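PDB 4IVN: transcriptional regulator from Vibrio vulnificus, which acts as a transcriptional repressor regulating the nan genes of sialic acid catabolism and binds the sugar phosphate ManNAc-6P. Local coordinates for residues 32-35 and 36-39; 42-45 and 46-50. All blocks are in the same frame, centred on the assembly; numbering follows the deposited sequence.

Both contacts are local and lie in the N-terminal helix-turn-helix region of the RpiR type. They follow one another along the chain and neither nest nor cross. Interaction 1 comes first, where helix 20-36 gives way to the loop that leads to helix 41-48. It closes a turn at residues 36-39. Interaction 2 then runs along helix 41-48 and closes the turn at its C-terminal end, ahead of helix 52-61. The two contacts meet at a probable hydrogen bond, 2.9 Å from N47 ND2 to Q39 OE1. This bond links the loop after helix 20-36 to helix 41-48.

Interaction 1 of 2, residues 32-35 and 36-39; sequences NAHD and VQFQ
V36 N reaches back to N32 O at 3.0 Å, the last regular helical bond of this stretch. N32 O also takes a weak bond from D35 N, consistent with a kink in the final turn of helix 20-36. Beyond it, F38 N bonds to D35 O at 2.9 Å. Residues V36 to Q39 form a type I beta turn, with Q39 N bonded to V36 O.

From just before the turn, the D35 carboxylate reaches to its last residue, Q39. Its CG is anti to the backbone N (chi1 -171°), and OD2 receives Q39 NE2 at 3.1 Å. The bond is fairly straight. It comes to the anti side of OD2, moderately out of the carboxylate plane, while OD2 lies almost in the amide plane of Q39. NE2 also bonds to Y28 OH, and OE1 takes a weak bond from N47 ND2.

F38 and H34 form an offset edge-to-face pair. The edge of F38 is turned toward the face of H34, with ring centroids 5.6 Å apart and planes at 65°. The closest side-chain atoms are F38 CE2 and H34 NE2, at 3.7 Å. On one face of the F38 ring, Q37 CB sits over its centre. V36 is buried and packs on Y67 and L74 of helix 67-78.

Two partners for one NE2 fix the rotation of the Q39 amide. The nearby amide would tend to stabilise the negative charge of D35. The D35 carboxylate and the Y28 hydroxyl thus hold the Q39 amide beside the end of helix 20-36, and the H34/F38 ring pair bridges the same helix exit.

Interaction 2 of 2, residues 42-45 and 46-50; sequences TDLA and RNTQT
L44 O is gripped twice by T48. The hydroxyl OG1 donates to it at 2.7 Å, and the backbone T48 N adds a weak bond at 3.1 Å. OG1 comes in only slightly tilted from the carbonyl plane. Its place follows from the first torsion of T48 (chi1 57°), which sets OG1 between the backbone N and the carbonyl carbon. The same OG1 accepts a bond from T50 OG1 at 2.9 Å, so a short chain of hydrogen bonds runs from T50 through T48 to L44 O.

CG2, the other branch of T48, lies beside the backbone N. It meets L44 CD1 at 4.0 Å, where the two side chains cross at a slant. Both side chains also touch Y28 of helix 20-36, and L44 touches V55 of helix 52-61.

Earlier in the helix the backbone bonds are regular. N47 N bonds to D43 O at 2.7 Å, and R46 N to T42 O. R46 lays its aliphatic part against that same T42 carbonyl, with CG 3.2 Å from T42 O. The chain then bends at chi3, and its guanidinium does not touch the D43 carboxylate. D43 OD1 and R46 NH1 stay 5.2 Å apart, so any attraction is probably weak.

At the C-terminal end the chain turns at Q49, which has positive phi (52°). T50 N bonds back to A45 O at 3.0 Å, and Q49 N bonds to R46 O. The two bonds, with the positive phi, make a Schellman motif. Here it ends helix 41-48 and starts the turn to helix 52-61, as expected between the two helices of a helix-turn-helix motif.

Interaction 1 of 2, residues 32-35 and 36-39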
# COMPACT_ATOMS: atom_id res chain seq x y z
N ASN A 32 4.04 -29.99 -14.05
CA ASN A 32 4.22 -28.97 -12.97
C ASN A 32 3.29 -27.80 -13.11
O ASN A 32 3.59 -26.68 -12.65
CB ASN A 32 5.67 -28.48 -12.96
CG ASN A 32 6.62 -29.57 -12.58
OD1 ASN A 32 6.68 -29.95 -11.44
ND2 ASN A 32 7.35 -30.10 -13.56
N ALA A 33 2.23 -28.04 -13.86
CA ALA A 33 1.46 -26.98 -14.49
C ALA A 33 0.90 -26.01 -13.48
O ALA A 33 0.91 -24.79 -13.72
CB ALA A 33 0.34 -27.53 -15.37
N HIS A 34 0.42 -26.52 -12.36
CA HIS A 34 -0.04 -25.63 -11.30
C HIS A 34 1.04 -24.64 -10.91
O HIS A 34 0.77 -23.42 -10.77
CB HIS A 34 -0.57 -26.38 -10.05
CG HIS A 34 -0.84 -25.46 -8.86
ND1 HIS A 34 -2.07 -24.98 -8.57
CD2 HIS A 34 0.04 -24.86 -7.93
CE1 HIS A 34 -1.98 -24.16 -7.49
NE2 HIS A 34 -0.69 -24.11 -7.10
N ASP A 35 2.26 -25.11 -10.69
CA ASP A 35 3.32 -24.17 -10.26
C ASP A 35 3.87 -23.24 -11.39
O ASP A 35 4.36 -22.14 -11.12
CB ASP A 35 4.49 -24.88 -9.58
CG ASP A 35 5.47 -23.89 -8.94
OD1 ASP A 35 5.05 -23.10 -8.05
OD2 ASP A 35 6.65 -23.85 -9.37
N VAL A 36 3.79 -23.70 -12.64
CA VAL A 36 4.29 -22.95 -13.75
C VAL A 36 3.54 -21.57 -13.82
O VAL A 36 4.11 -20.59 -14.31
CB VAL A 36 4.24 -23.73 -15.10
CG1 VAL A 36 4.56 -22.82 -16.33
CG2 VAL A 36 5.23 -24.90 -15.10
N GLN A 37 2.28 -21.53 -13.38
CA GLN A 37 1.48 -20.26 -13.32
C GLN A 37 2.26 -19.15 -12.64
O GLN A 37 2.13 -17.94 -12.96
CB GLN A 37 0.21 -20.45 -12.46
CG GLN A 37 -0.71 -21.56 -12.84
CD GLN A 37 -1.94 -21.61 -11.94
OE1 GLN A 37 -1.95 -22.28 -10.90
NE2 GLN A 37 -2.99 -20.97 -12.37
N PHE A 38 3.08 -19.55 -11.68
CA PHE A 38 3.78 -18.58 -10.84
C PHE A 38 5.24 -18.41 -11.25
O PHE A 38 5.96 -17.73 -10.53
CB PHE A 38 3.64 -18.90 -9.34
CG PHE A 38 2.23 -19.24 -8.94
CD1 PHE A 38 1.25 -18.25 -8.87
CD2 PHE A 38 1.88 -20.55 -8.60
CE1 PHE A 38 -0.08 -18.56 -8.51
CE2 PHE A 38 0.57 -20.87 -8.25
CZ PHE A 38 -0.41 -19.87 -8.22
N GLN A 39 5.66 -18.97 -12.41
CA GLN A 39 7.07 -18.89 -12.82
C GLN A 39 7.18 -17.85 -13.91
O GLN A 39 6.26 -17.71 -14.71
CB GLN A 39 7.56 -20.24 -13.41
CG GLN A 39 7.67 -21.33 -12.33
CD GLN A 39 8.31 -22.64 -12.83
OE1 GLN A 39 9.05 -22.65 -13.82
NE2 GLN A 39 8.03 -23.73 -12.13

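Interaction 2 of 2, residues 42-45 and 46-50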
# COMPACT_ATOMS: atom_id res chain seq x y z
N THR A 42 12.17 -16.74 -17.04
CA THR A 42 13.57 -16.95 -16.53
C THR A 42 13.58 -18.21 -15.65
O THR A 42 14.46 -19.06 -15.78
CB THR A 42 14.15 -15.72 -15.76
OG1 THR A 42 13.77 -14.50 -16.42
CG2 THR A 42 15.67 -15.74 -15.63
N ASP A 43 12.55 -18.40 -14.86
CA ASP A 43 12.42 -19.67 -14.06
C ASP A 43 12.18 -20.89 -14.92
O ASP A 43 12.83 -21.93 -14.72
CB ASP A 43 11.18 -19.63 -13.15
CG ASP A 43 11.35 -18.69 -11.96
OD1 ASP A 43 12.44 -18.67 -11.33
OD2 ASP A 43 10.35 -18.01 -11.63
N LEU A 44 11.22 -20.80 -15.83
CA LEU A 44 10.89 -22.00 -16.68
C LEU A 44 12.13 -22.48 -17.45
O LEU A 44 12.38 -23.70 -17.57
CB LEU A 44 9.81 -21.64 -17.68
CG LEU A 44 9.30 -22.83 -18.49
CD1 LEU A 44 8.98 -24.01 -17.60
CD2 LEU A 44 8.11 -22.42 -19.32
N ALA A 45 12.90 -21.51 -17.95
CA ALA A 45 14.16 -21.78 -18.61
C ALA A 45 15.17 -22.47 -17.70
O ALA A 45 15.75 -23.53 -18.07
CB ALA A 45 14.75 -20.52 -19.24
N ARG A 46 15.39 -21.90 -16.52
CA ARG A 46 16.28 -22.53 -15.54
C ARG A 46 15.83 -23.90 -15.10
O ARG A 46 16.63 -24.84 -15.06
CB ARG A 46 16.35 -21.68 -14.26
CG ARG A 46 17.05 -20.35 -14.37
CD ARG A 46 16.88 -19.61 -13.03
NE ARG A 46 17.97 -19.88 -12.07
CZ ARG A 46 17.90 -20.69 -11.01
NH1 ARG A 46 16.80 -21.38 -10.68
NH2 ARG A 46 18.96 -20.80 -10.25
N ASN A 47 14.57 -24.02 -14.69
CA ASN A 47 14.09 -25.30 -14.19
C ASN A 47 14.14 -26.43 -15.23
O ASN A 47 14.13 -27.61 -14.87
CB ASN A 47 12.67 -25.14 -13.70
CG ASN A 47 12.58 -24.17 -12.55
OD1 ASN A 47 13.56 -23.98 -11.82
ND2 ASN A 47 11.43 -23.54 -12.40
N THR A 48 14.12 -26.07 -16.51
CA THR A 48 14.18 -27.07 -17.55
C THR A 48 15.59 -27.20 -18.15
O THR A 48 15.82 -28.08 -19.01
CB THR A 48 13.23 -26.72 -18.70
OG1 THR A 48 13.58 -25.43 -19.20
CG2 THR A 48 11.73 -26.85 -18.26
N GLN A 49 16.51 -26.34 -17.71
CA GLN A 49 17.86 -26.23 -18.31
C GLN A 49 17.81 -26.04 -19.84
O GLN A 49 18.50 -26.75 -20.60
CB GLN A 49 18.69 -27.47 -17.99
CG GLN A 49 19.23 -27.61 -16.57
CD GLN A 49 19.66 -29.05 -16.30
OE1 GLN A 49 18.82 -29.93 -16.11
NE2 GLN A 49 20.97 -29.31 -16.33
N THR A 50 17.00 -25.09 -20.32
CA THR A 50 16.90 -24.79 -21.74
C THR A 50 17.04 -23.27 -21.82
O THR A 50 16.95 -22.58 -20.81
CB THR A 50 15.56 -25.34 -22.36
OG1 THR A 50 14.41 -24.63 -21.84
CG2 THR A 50 15.36 -26.81 -22.04